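Local coordinates for glycoside Hydrolase (Bacteroides uniformis, PDB 5T99), which probably hydrolyses beta-galactosidic linkages of agarose-derived oligosaccharides as a family 2 glycoside hydrolase, and binds the inhibitor d-galacto-isofagomine, at residues A329-R332 / K333-M337; G299-N303 / G304-R308; L399-R402 / D403-H406. One frame throughout, in Å; residues are numbered along the deposited sequence.

Contact 1: residues A329-R332 / K333-M337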
ATOM      1  N   ALA A 329      -5.004   6.045  -6.719  1.00 17.79           N
ATOM      2  CA  ALA A 329      -3.613   5.585  -6.861  1.00 17.91           C
ATOM      3  C   ALA A 329      -3.395   4.236  -6.179  1.00 17.50           C
ATOM      4  O   ALA A 329      -2.824   3.326  -6.778  1.00 16.75           O
ATOM      5  CB  ALA A 329      -2.641   6.619  -6.296  1.00 18.29           C
ATOM      6  N   ASP A 330      -3.864   4.121  -4.932  1.00 17.43           N
ATOM      7  CA  ASP A 330      -3.768   2.858  -4.169  1.00 17.62           C
ATOM      8  C   ASP A 330      -4.601   1.745  -4.808  1.00 17.25           C
ATOM      9  O   ASP A 330      -4.115   0.627  -4.960  1.00 17.18           O
ATOM     10  CB  ASP A 330      -4.187   3.035  -2.694  1.00 17.62           C
ATOM     11  CG  ASP A 330      -3.091   3.649  -1.815  1.00 17.55           C
ATOM     12  OD1 ASP A 330      -1.939   3.778  -2.233  1.00 17.84           O
ATOM     13  OD2 ASP A 330      -3.388   3.987  -0.661  1.00 18.34           O
ATOM     14  N   GLU A 331      -5.833   2.056  -5.199  1.00 17.15           N
ATOM     15  CA  GLU A 331      -6.701   1.072  -5.841  1.00 17.28           C
ATOM     16  C   GLU A 331      -6.041   0.472  -7.086  1.00 17.18           C
ATOM     17  O   GLU A 331      -5.989  -0.742  -7.245  1.00 16.57           O
ATOM     18  CB  GLU A 331      -8.049   1.695  -6.208  1.00 17.28           C
ATOM     19  CG  GLU A 331      -9.086   0.673  -6.656  1.00 17.38           C
ATOM     20  CD  GLU A 331     -10.374   1.305  -7.162  1.00 17.89           C
ATOM     21  OE1 GLU A 331     -10.327   2.324  -7.890  1.00 16.89           O
ATOM     22  OE2 GLU A 331     -11.443   0.752  -6.842  1.00 18.93           O
ATOM     23  N   ARG A 332      -5.532   1.339  -7.953  1.00 17.79           N
ATOM     24  CA  ARG A 332      -4.815   0.923  -9.160  1.00 18.11           C
ATOM     25  C   ARG A 332      -3.638   0.006  -8.831  1.00 18.19           C
ATOM     26  O   ARG A 332      -3.495  -1.078  -9.422  1.00 18.92           O
ATOM     27  CB  ARG A 332      -4.323   2.149  -9.923  1.00 18.44           C
ATOM     28  CG  ARG A 332      -3.462   1.853 -11.135  1.00 19.06           C
ATOM     29  CD  ARG A 332      -3.181   3.133 -11.886  1.00 19.08           C
ATOM     30  NE  ARG A 332      -2.243   2.945 -12.982  1.00 19.27           N
ATOM     31  CZ  ARG A 332      -0.917   3.089 -12.913  1.00 19.81           C
ATOM     32  NH1 ARG A 332      -0.293   3.408 -11.772  1.00 19.65           N
ATOM     33  NH2 ARG A 332      -0.200   2.915 -14.018  1.00 19.98           N
ATOM     34  N   LYS A 333      -2.809   0.440  -7.889  1.00 18.01           N
ATOM     35  CA  LYS A 333      -1.675  -0.369  -7.418  1.00 18.05           C
ATOM     36  C   LYS A 333      -2.123  -1.759  -6.960  1.00 17.23           C
ATOM     37  O   LYS A 333      -1.570  -2.750  -7.382  1.00 17.66           O
ATOM     38  CB  LYS A 333      -0.933   0.362  -6.298  1.00 18.34           C
ATOM     39  CG  LYS A 333       0.334  -0.332  -5.836  1.00 18.75           C
ATOM     40  CD  LYS A 333       1.280   0.622  -5.124  1.00 19.23           C
ATOM     41  CE  LYS A 333       0.698   1.172  -3.835  1.00 19.88           C
ATOM     42  NZ  LYS A 333       1.638   2.143  -3.206  1.00 20.63           N
ATOM     43  N   LEU A 334      -3.160  -1.826  -6.141  1.00 16.85           N
ATOM     44  CA  LEU A 334      -3.676  -3.113  -5.662  1.00 16.90           C
ATOM     45  C   LEU A 334      -4.309  -3.954  -6.774  1.00 17.07           C
ATOM     46  O   LEU A 334      -4.118  -5.179  -6.805  1.00 17.02           O
ATOM     47  CB  LEU A 334      -4.652  -2.902  -4.493  1.00 16.73           C
ATOM     48  CG  LEU A 334      -3.992  -2.309  -3.236  1.00 16.50           C
ATOM     49  CD1 LEU A 334      -5.032  -1.981  -2.189  1.00 16.75           C
ATOM     50  CD2 LEU A 334      -2.961  -3.263  -2.648  1.00 16.75           C
ATOM     51  N   GLN A 335      -5.028  -3.302  -7.693  1.00 17.17           N
ATOM     52  CA  GLN A 335      -5.616  -3.988  -8.854  1.00 17.55           C
ATOM     53  C   GLN A 335      -4.555  -4.648  -9.743  1.00 17.04           C
ATOM     54  O   GLN A 335      -4.716  -5.797 -10.181  1.00 15.73           O
ATOM     55  CB  GLN A 335      -6.421  -3.013  -9.701  1.00 18.34           C
ATOM     56  CG  GLN A 335      -7.762  -2.637  -9.105  1.00 19.23           C
ATOM     57  CD  GLN A 335      -8.463  -1.547  -9.896  1.00 19.75           C
ATOM     58  OE1 GLN A 335      -7.828  -0.771 -10.622  1.00 19.95           O
ATOM     59  NE2 GLN A 335      -9.784  -1.478  -9.756  1.00 19.65           N
ATOM     60  N   ILE A 336      -3.479  -3.907  -9.997  1.00 17.00           N
ATOM     61  CA  ILE A 336      -2.359  -4.426 -10.795  1.00 17.27           C
ATOM     62  C   ILE A 336      -1.719  -5.611 -10.072  1.00 17.25           C
ATOM     63  O   ILE A 336      -1.472  -6.652 -10.683  1.00 16.71           O
ATOM     64  CB  ILE A 336      -1.363  -3.300 -11.176  1.00 17.25           C
ATOM     65  CG1 ILE A 336      -2.006  -2.405 -12.251  1.00 17.21           C
ATOM     66  CG2 ILE A 336      -0.042  -3.856 -11.689  1.00 17.09           C
ATOM     67  CD1 ILE A 336      -1.327  -1.065 -12.440  1.00 17.60           C
ATOM     68  N   MET A 337      -1.510  -5.481  -8.767  1.00 17.64           N
ATOM     69  CA  MET A 337      -1.039  -6.624  -7.973  1.00 17.89           C
ATOM     70  C   MET A 337      -1.999  -7.836  -8.053  1.00 18.28           C
ATOM     71  O   MET A 337      -1.536  -8.969  -8.249  1.00 18.25           O
ATOM     72  CB  MET A 337      -0.745  -6.204  -6.529  1.00 17.40           C
ATOM     73  CG  MET A 337       0.435  -5.250  -6.391  1.00 17.38           C
ATOM     74  SD  MET A 337       2.033  -6.010  -6.782  1.00 17.35           S
ATOM     75  CE  MET A 337       2.234  -5.562  -8.506  1.00 17.77           C
TER
HETATM   76  O   HOH W   1       0.340   3.143  -0.942  1.00 23.04           O

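Contact 2: residues G299-N303 / G304-R308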
ATOM      1  N   GLY A 299       0.501 -24.411   8.822  1.00 21.11           N
ATOM      2  CA  GLY A 299      -0.040 -23.439   7.865  1.00 20.58           C
ATOM      3  C   GLY A 299      -1.047 -22.472   8.432  1.00 19.91           C
ATOM      4  O   GLY A 299      -1.353 -22.496   9.627  1.00 20.08           O
ATOM      5  N   PHE A 300      -1.554 -21.621   7.546  1.00 19.36           N
ATOM      6  CA  PHE A 300      -2.527 -20.583   7.879  1.00 18.53           C
ATOM      7  C   PHE A 300      -3.862 -20.951   7.232  1.00 18.11           C
ATOM      8  O   PHE A 300      -3.900 -21.556   6.148  1.00 17.51           O
ATOM      9  CB  PHE A 300      -2.044 -19.204   7.387  1.00 18.42           C
ATOM     10  CG  PHE A 300      -2.648 -18.045   8.135  1.00 18.56           C
ATOM     11  CD1 PHE A 300      -1.991 -17.483   9.225  1.00 18.91           C
ATOM     12  CD2 PHE A 300      -3.880 -17.519   7.759  1.00 18.49           C
ATOM     13  CE1 PHE A 300      -2.558 -16.421   9.931  1.00 19.08           C
ATOM     14  CE2 PHE A 300      -4.452 -16.463   8.456  1.00 18.73           C
ATOM     15  CZ  PHE A 300      -3.797 -15.917   9.549  1.00 18.94           C
ATOM     16  N   PHE A 301      -4.952 -20.580   7.899  1.00 17.86           N
ATOM     17  CA  PHE A 301      -6.286 -20.967   7.475  1.00 18.17           C
ATOM     18  C   PHE A 301      -7.227 -19.768   7.460  1.00 18.13           C
ATOM     19  O   PHE A 301      -7.270 -19.000   8.416  1.00 17.68           O
ATOM     20  CB  PHE A 301      -6.836 -22.072   8.386  1.00 18.34           C
ATOM     21  CG  PHE A 301      -6.050 -23.349   8.321  1.00 18.44           C
ATOM     22  CD1 PHE A 301      -6.455 -24.391   7.495  1.00 18.70           C
ATOM     23  CD2 PHE A 301      -4.889 -23.505   9.083  1.00 18.82           C
ATOM     24  CE1 PHE A 301      -5.714 -25.576   7.421  1.00 19.08           C
ATOM     25  CE2 PHE A 301      -4.133 -24.674   9.007  1.00 18.92           C
ATOM     26  CZ  PHE A 301      -4.551 -25.716   8.174  1.00 19.22           C
ATOM     27  N   LEU A 302      -7.972 -19.636   6.360  1.00 18.18           N
ATOM     28  CA  LEU A 302      -9.004 -18.618   6.188  1.00 18.35           C
ATOM     29  C   LEU A 302     -10.340 -19.320   5.938  1.00 18.50           C
ATOM     30  O   LEU A 302     -10.473 -20.090   4.978  1.00 18.22           O
ATOM     31  CB  LEU A 302      -8.652 -17.698   5.006  1.00 17.94           C
ATOM     32  CG  LEU A 302      -9.685 -16.629   4.639  1.00 18.25           C
ATOM     33  CD1 LEU A 302      -9.895 -15.664   5.795  1.00 18.39           C
ATOM     34  CD2 LEU A 302      -9.273 -15.876   3.386  1.00 18.60           C
ATOM     35  N   ASN A 303     -11.323 -19.062   6.797  1.00 19.09           N
ATOM     36  CA  ASN A 303     -12.659 -19.668   6.664  1.00 19.47           C
ATOM     37  C   ASN A 303     -12.604 -21.213   6.550  1.00 19.98           C
ATOM     38  O   ASN A 303     -13.315 -21.838   5.755  1.00 20.09           O
ATOM     39  CB  ASN A 303     -13.418 -19.000   5.497  1.00 19.07           C
ATOM     40  CG  ASN A 303     -13.718 -17.535   5.769  1.00 19.07           C
ATOM     41  OD1 ASN A 303     -13.972 -17.157   6.917  1.00 18.39           O
ATOM     42  ND2 ASN A 303     -13.691 -16.698   4.722  1.00 18.64           N
ATOM     43  N   GLY A 304     -11.731 -21.804   7.359  1.00 20.88           N
ATOM     44  CA  GLY A 304     -11.546 -23.241   7.415  1.00 22.21           C
ATOM     45  C   GLY A 304     -10.715 -23.890   6.324  1.00 23.86           C
ATOM     46  O   GLY A 304     -10.592 -25.103   6.330  1.00 24.93           O
ATOM     47  N   GLU A 305     -10.150 -23.114   5.394  1.00 26.47           N
ATOM     48  CA  GLU A 305      -9.368 -23.656   4.270  1.00 28.10           C
ATOM     49  C   GLU A 305      -7.936 -23.132   4.361  1.00 27.90           C
ATOM     50  O   GLU A 305      -7.714 -21.985   4.768  1.00 25.85           O
ATOM     51  CB  GLU A 305      -9.970 -23.242   2.923  1.00 31.15           C
ATOM     52  CG  GLU A 305     -11.438 -23.640   2.699  1.00 34.54           C
ATOM     53  CD  GLU A 305     -11.638 -25.134   2.444  1.00 38.04           C
ATOM     54  OE1 GLU A 305     -12.580 -25.718   3.031  1.00 39.33           O
ATOM     55  OE2 GLU A 305     -10.860 -25.730   1.654  1.00 40.40           O
ATOM     56  N   LYS A 306      -6.976 -23.989   4.012  1.00 28.38           N
ATOM     57  CA  LYS A 306      -5.584 -23.585   3.817  1.00 28.81           C
ATOM     58  C   LYS A 306      -5.531 -22.401   2.877  1.00 27.39           C
ATOM     59  O   LYS A 306      -6.123 -22.445   1.810  1.00 28.10           O
ATOM     60  CB  LYS A 306      -4.754 -24.713   3.196  1.00 31.25           C
ATOM     61  CG  LYS A 306      -3.890 -25.498   4.174  1.00 35.23           C
ATOM     62  CD  LYS A 306      -2.505 -24.858   4.374  1.00 36.42           C
ATOM     63  CE  LYS A 306      -1.572 -25.779   5.155  1.00 37.45           C
ATOM     64  NZ  LYS A 306      -1.203 -27.023   4.416  1.00 37.97           N
ATOM     65  N   ILE A 307      -4.837 -21.351   3.295  1.00 25.70           N
ATOM     66  CA  ILE A 307      -4.519 -20.206   2.453  1.00 24.84           C
ATOM     67  C   ILE A 307      -2.996 -20.197   2.285  1.00 24.04           C
ATOM     68  O   ILE A 307      -2.272 -20.595   3.196  1.00 23.04           O
ATOM     69  CB  ILE A 307      -5.053 -18.875   3.064  1.00 25.13           C
ATOM     70  CG1 ILE A 307      -4.873 -17.707   2.097  1.00 24.95           C
ATOM     71  CG2 ILE A 307      -4.385 -18.522   4.394  1.00 25.16           C
ATOM     72  CD1 ILE A 307      -5.487 -16.410   2.597  1.00 24.83           C
ATOM     73  N   ARG A 308      -2.525 -19.776   1.115  1.00 24.06           N
ATOM     74  CA  ARG A 308      -1.100 -19.548   0.877  1.00 24.57           C
ATOM     75  C   ARG A 308      -0.880 -18.112   0.447  1.00 22.15           C
ATOM     76  O   ARG A 308      -1.673 -17.563  -0.309  1.00 22.36           O
ATOM     77  CB  ARG A 308      -0.561 -20.505  -0.183  1.00 27.37           C
ATOM     78  CG  ARG A 308      -0.867 -21.957   0.144  1.00 30.67           C
ATOM     79  CD  ARG A 308      -0.065 -22.956  -0.673  1.00 32.87           C
ATOM     80  NE  ARG A 308       0.096 -24.223   0.055  1.00 36.04           N
ATOM     81  CZ  ARG A 308       0.966 -24.448   1.055  1.00 36.48           C
ATOM     82  NH1 ARG A 308       1.787 -23.485   1.497  1.00 36.34           N
ATOM     83  NH2 ARG A 308       1.012 -25.658   1.625  1.00 35.28           N
TER
HETATM   84  O   HOH W   2      -0.490 -21.786   4.920  1.00 14.18           O

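Contact 3: residues L399-R402 / D403-H406. With EDO (1,2-ethanediol), chain J; EDO (1,2-ethanediol), chain K.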
ATOM      1  N   LEU A 399      -1.731   1.746  16.618  1.00 16.18           N
ATOM      2  CA  LEU A 399      -1.887   0.946  15.409  1.00 16.11           C
ATOM      3  C   LEU A 399      -2.997  -0.114  15.556  1.00 16.19           C
ATOM      4  O   LEU A 399      -3.863  -0.256  14.697  1.00 15.71           O
ATOM      5  CB  LEU A 399      -0.561   0.262  15.063  1.00 16.14           C
ATOM      6  CG  LEU A 399      -0.589  -0.801  13.959  1.00 16.25           C
ATOM      7  CD1 LEU A 399      -0.974  -0.147  12.637  1.00 16.54           C
ATOM      8  CD2 LEU A 399       0.742  -1.534  13.869  1.00 16.34           C
ATOM      9  N   ILE A 400      -2.944  -0.880  16.635  1.00 16.36           N
ATOM     10  CA  ILE A 400      -3.887  -1.979  16.827  1.00 16.38           C
ATOM     11  C   ILE A 400      -5.308  -1.445  17.065  1.00 16.74           C
ATOM     12  O   ILE A 400      -6.263  -1.985  16.517  1.00 15.84           O
ATOM     13  CB  ILE A 400      -3.406  -2.924  17.942  1.00 16.31           C
ATOM     14  CG1 ILE A 400      -2.143  -3.651  17.466  1.00 16.13           C
ATOM     15  CG2 ILE A 400      -4.489  -3.931  18.322  1.00 16.81           C
ATOM     16  CD1 ILE A 400      -1.386  -4.361  18.561  1.00 16.23           C
ATOM     17  N   MET A 401      -5.425  -0.364  17.831  1.00 17.37           N
ATOM     18  CA  MET A 401      -6.718   0.280  18.069  1.00 18.61           C
ATOM     19  C   MET A 401      -7.335   0.813  16.762  1.00 18.08           C
ATOM     20  O   MET A 401      -8.545   0.685  16.540  1.00 18.36           O
ATOM     21  CB  MET A 401      -6.573   1.430  19.073  1.00 20.49           C
ATOM     22  CG  MET A 401      -6.158   1.021  20.477  1.00 22.09           C
ATOM     23  SD  MET A 401      -7.457   0.161  21.350  1.00 26.80           S
ATOM     24  CE  MET A 401      -8.411   1.587  21.890  1.00 25.79           C
ATOM     25  N   ARG A 402      -6.490   1.382  15.903  1.00 16.69           N
ATOM     26  CA  ARG A 402      -6.909   1.900  14.600  1.00 15.86           C
ATOM     27  C   ARG A 402      -7.355   0.790  13.655  1.00 15.24           C
ATOM     28  O   ARG A 402      -8.376   0.943  12.978  1.00 14.50           O
ATOM     29  CB  ARG A 402      -5.750   2.681  13.944  1.00 15.97           C
ATOM     30  CG  ARG A 402      -6.109   3.526  12.726  1.00 15.96           C
ATOM     31  CD  ARG A 402      -4.878   4.076  11.999  1.00 15.79           C
ATOM     32  NE  ARG A 402      -4.181   3.029  11.261  1.00 15.78           N
ATOM     33  CZ  ARG A 402      -3.275   3.216  10.298  1.00 15.96           C
ATOM     34  NH1 ARG A 402      -2.895   4.442   9.908  1.00 16.29           N
ATOM     35  NH2 ARG A 402      -2.743   2.151   9.703  1.00 15.51           N
ATOM     36  N   ASP A 403      -6.597  -0.310  13.604  1.00 14.37           N
ATOM     37  CA  ASP A 403      -6.766  -1.307  12.536  1.00 14.17           C
ATOM     38  C   ASP A 403      -7.422  -2.645  12.911  1.00 13.88           C
ATOM     39  O   ASP A 403      -7.641  -3.467  12.030  1.00 13.70           O
ATOM     40  CB  ASP A 403      -5.412  -1.598  11.865  1.00 14.33           C
ATOM     41  CG  ASP A 403      -4.825  -0.389  11.177  1.00 14.20           C
ATOM     42  OD1 ASP A 403      -5.534   0.642  11.080  1.00 13.97           O
ATOM     43  OD2 ASP A 403      -3.649  -0.470  10.737  1.00 13.65           O
ATOM     44  N   ARG A 404      -7.762  -2.858  14.182  1.00 13.73           N
ATOM     45  CA  ARG A 404      -8.250  -4.171  14.623  1.00 13.78           C
ATOM     46  C   ARG A 404      -9.680  -4.533  14.186  1.00 13.67           C
ATOM     47  O   ARG A 404     -10.177  -5.586  14.575  1.00 13.35           O
ATOM     48  CB  ARG A 404      -8.128  -4.324  16.138  1.00 13.81           C
ATOM     49  CG  ARG A 404      -8.998  -3.376  16.960  1.00 13.70           C
ATOM     50  CD  ARG A 404      -8.622  -3.507  18.413  1.00 13.56           C
ATOM     51  NE  ARG A 404      -9.384  -2.637  19.287  1.00 13.67           N
ATOM     52  CZ  ARG A 404      -9.393  -2.727  20.619  1.00 14.22           C
ATOM     53  NH1 ARG A 404      -8.677  -3.661  21.252  1.00 14.19           N
ATOM     54  NH2 ARG A 404     -10.130  -1.874  21.337  1.00 14.48           N
ATOM     55  N   ASN A 405     -10.335  -3.661  13.423  1.00 13.65           N
ATOM     56  CA  ASN A 405     -11.601  -3.989  12.771  1.00 13.82           C
ATOM     57  C   ASN A 405     -11.496  -4.334  11.291  1.00 13.76           C
ATOM     58  O   ASN A 405     -12.468  -4.842  10.729  1.00 14.52           O
ATOM     59  CB  ASN A 405     -12.589  -2.848  12.958  1.00 13.70           C
ATOM     60  CG  ASN A 405     -12.824  -2.547  14.413  1.00 14.08           C
ATOM     61  OD1 ASN A 405     -13.055  -3.468  15.199  1.00 14.74           O
ATOM     62  ND2 ASN A 405     -12.754  -1.268  14.798  1.00 14.02           N
ATOM     63  N   HIS A 406     -10.360  -4.068  10.650  1.00 13.17           N
ATOM     64  CA  HIS A 406     -10.196  -4.413   9.230  1.00 12.87           C
ATOM     65  C   HIS A 406     -10.158  -5.928   9.050  1.00 12.85           C
ATOM     66  O   HIS A 406      -9.291  -6.583   9.619  1.00 13.55           O
ATOM     67  CB  HIS A 406      -8.888  -3.847   8.676  1.00 12.68           C
ATOM     68  CG  HIS A 406      -8.877  -2.362   8.507  1.00 12.69           C
ATOM     69  ND1 HIS A 406      -9.624  -1.712   7.550  1.00 12.72           N
ATOM     70  CD2 HIS A 406      -8.162  -1.401   9.141  1.00 12.85           C
ATOM     71  CE1 HIS A 406      -9.385  -0.412   7.618  1.00 12.87           C
ATOM     72  NE2 HIS A 406      -8.513  -0.196   8.585  1.00 12.74           N
TER
HETATM   73  C1  EDO J 908     -12.574  -8.351  12.531  1.00 24.28           C
HETATM   74  O1  EDO J 908     -12.138  -7.586  13.684  1.00 24.12           O
HETATM   75  C2  EDO J 908     -13.917  -7.869  11.970  1.00 23.70           C
HETATM   76  O2  EDO J 908     -13.808  -7.353  10.626  1.00 22.22           O
HETATM   77  C1  EDO K 909     -10.389  -3.454  25.289  1.00 38.88           C
HETATM   78  O1  EDO K 909     -10.944  -4.119  26.433  1.00 36.72           O
HETATM   79  C2  EDO K 909      -9.082  -4.086  24.826  1.00 39.10           C
HETATM   80  O2  EDO K 909      -8.101  -3.077  24.547  1.00 38.93           O
HETATM   81  O   HOH W   3     -10.620  -0.381  17.915  1.00 18.24           O
HETATM   82  O   HOH W   4      -9.983  -1.052  12.300  1.00  8.83           O

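Contact 1: residues A329-R332 / K333-M337
Asp-330 and Lys-333 lie side by side on one turn of a helix and point the same way. Their charged ends do not form a salt bridge: OD1 of Asp-330 is 4.1 Å from NZ of Lys-333. A water closes the gap. It donates to Asp-330 OD1 and accepts from Lys-333 NZ. Lys-333 starts extended and then bends at its third torsion (chi3 64°), which turns the ammonium back toward the aspartate. Asn-318 reaches the same two groups, its ND2 giving to Asp-330 OD1 and its OD1 taking from Lys-333 NZ. The opposite charges probably stabilise each other here despite the gap.

This is the buried side. Asp-330, Lys-333 and Leu-334 are all enclosed, and Asp-330 and Leu-334 lie on Phe-356, Leu-359 and Met-363 of helix 354-363. The backbone is regular alpha helix, with Leu-334 N bonded to Asp-330 O at 2.9 Å and Ile-336 N to Arg-332 O likewise at 2.9 Å.

The side carrying Glu-331 and Gln-335 is looser and partly exposed. Their carboxylate and amide planes are stacked and only 10° apart. NE2 of Gln-335 stays 3.8 Å from CG of Glu-331. A third residue joins the two: NH1 of Arg-328 makes a salt bridge to Glu-331 OE1 and a hydrogen bond to Gln-335 OE1.

Arg-332 is buried again. Its extended chain runs alongside Ile-336, whose CD1 methyl sits over one guanidinium face, offset toward its rim, and is 3.8 Å from CG of Arg-332. The guanidinium also gives NH2 to Cys-593 O and makes a cation-pi contact with Tyr-732.

Helix 327-339 links strands 305-313 and 344-346 in a beta-alpha-beta unit of the TIM barrel. Lys-333 and Met-337 touch the loop residue Phe-556.

Contact 2: residues G299-N303 / G304-R308
With chi1 at -156°, the Phe-300 ring swings away from the backbone N and lies beside Ile-307. In Ile-307, chi1 of -173° sends CG1 toward Leu-302 and leaves CG2 between the backbone N and the carbonyl carbon. There CG2 meets the edge of the Phe-300 ring, 3.5 Å from CD2 and near the ring plane. On the other branch the CD1 methyl of Ile-307 is 3.9 Å from Leu-302 CD2.

On the other face Phe-301 lies across Lys-306. Ring atom CE1 of Phe-301 is 3.7 Å from CG of Lys-306. The lysine chain bends at CB-CG and carries CE back to Gly-299 CA.

The motif is a tight beta hairpin with a type I' turn from Leu-302 to Glu-305. Asn-303 and Gly-304 fill its corner, both with positive phi. Leu-302 and Glu-305 form the hydrogen-bonded pair beside the turn. Leu-302 N reaches Glu-305 O at 2.8 Å, and Glu-305 N returns to Leu-302 O at 3.1 Å. At the open end a water bridges Phe-300 N and Ile-307 O.

Asn-303 bonds outward, ND2 to Trp-260 O and OD1 to Lys-292 N. Strand 293-296 flanks the first strand. Phe-300 packs on Ile-410 and Met-411, which sets the hairpin at the start of strand 409-416, just before strand 305-313 enters the barrel.

Contact 3: residues L399-R402 / D403-H406
Arg-402 grips Asp-403 side-on where helix 388-403 of the TIM barrel ends and a type I turn, Asp-403 to His-406, begins. In this salt bridge NE of Arg-402 meets OD1 of Asp-403 at 2.7 Å, 31° out of the carboxylate plane. NH2 of Arg-402 uses the syn lone pair of Asp-403 OD2 at 3.0 Å, with OD2 in the guanidinium plane. A bend at chi3 (73°) of Arg-402 turns the guanidinium onto its neighbour. The CD1 methyl of Leu-399 lies 3.3 Å from the same OD2.

On another side SD of Met-401 sits over one face of the Arg-404 guanidinium, 3.4 Å from NH2. Arg-404 N makes a weak bond to Ile-400 O, and a water joins Arg-404 NE to Met-401 O.

Further out, Pro-352 O takes a second bond from Arg-402 NH2. Tyr-188 makes a cation-pi contact with Arg-404. Trp-412 of strand 409-416 packs against Ile-400, Asp-403 and Arg-404. Asp-361 OD2 bonds His-406 ND1. Within the turn, His-406 N closes on Asp-403 O at 3.1 Å.

Following the chain, contact 2 comes first, then contact 1, then contact 3. They stand in series, so none nests in or crosses another. Contact 2 closes the hairpin from strand 299-302 into strand 305-313, where the barrel begins. That strand leads on to helix 327-339, which passes to strand 344-346. Contact 1 lies within this one helix and closes no loop. Contact 3 closes the turn between helix 388-403 and strand 409-416. The centres are 22 to 24 Å apart and no two contacts touch. Shared neighbours connect them: strand 409-416 packs against contacts 2 and 3, and helix 354-363 against contacts 1 and 3.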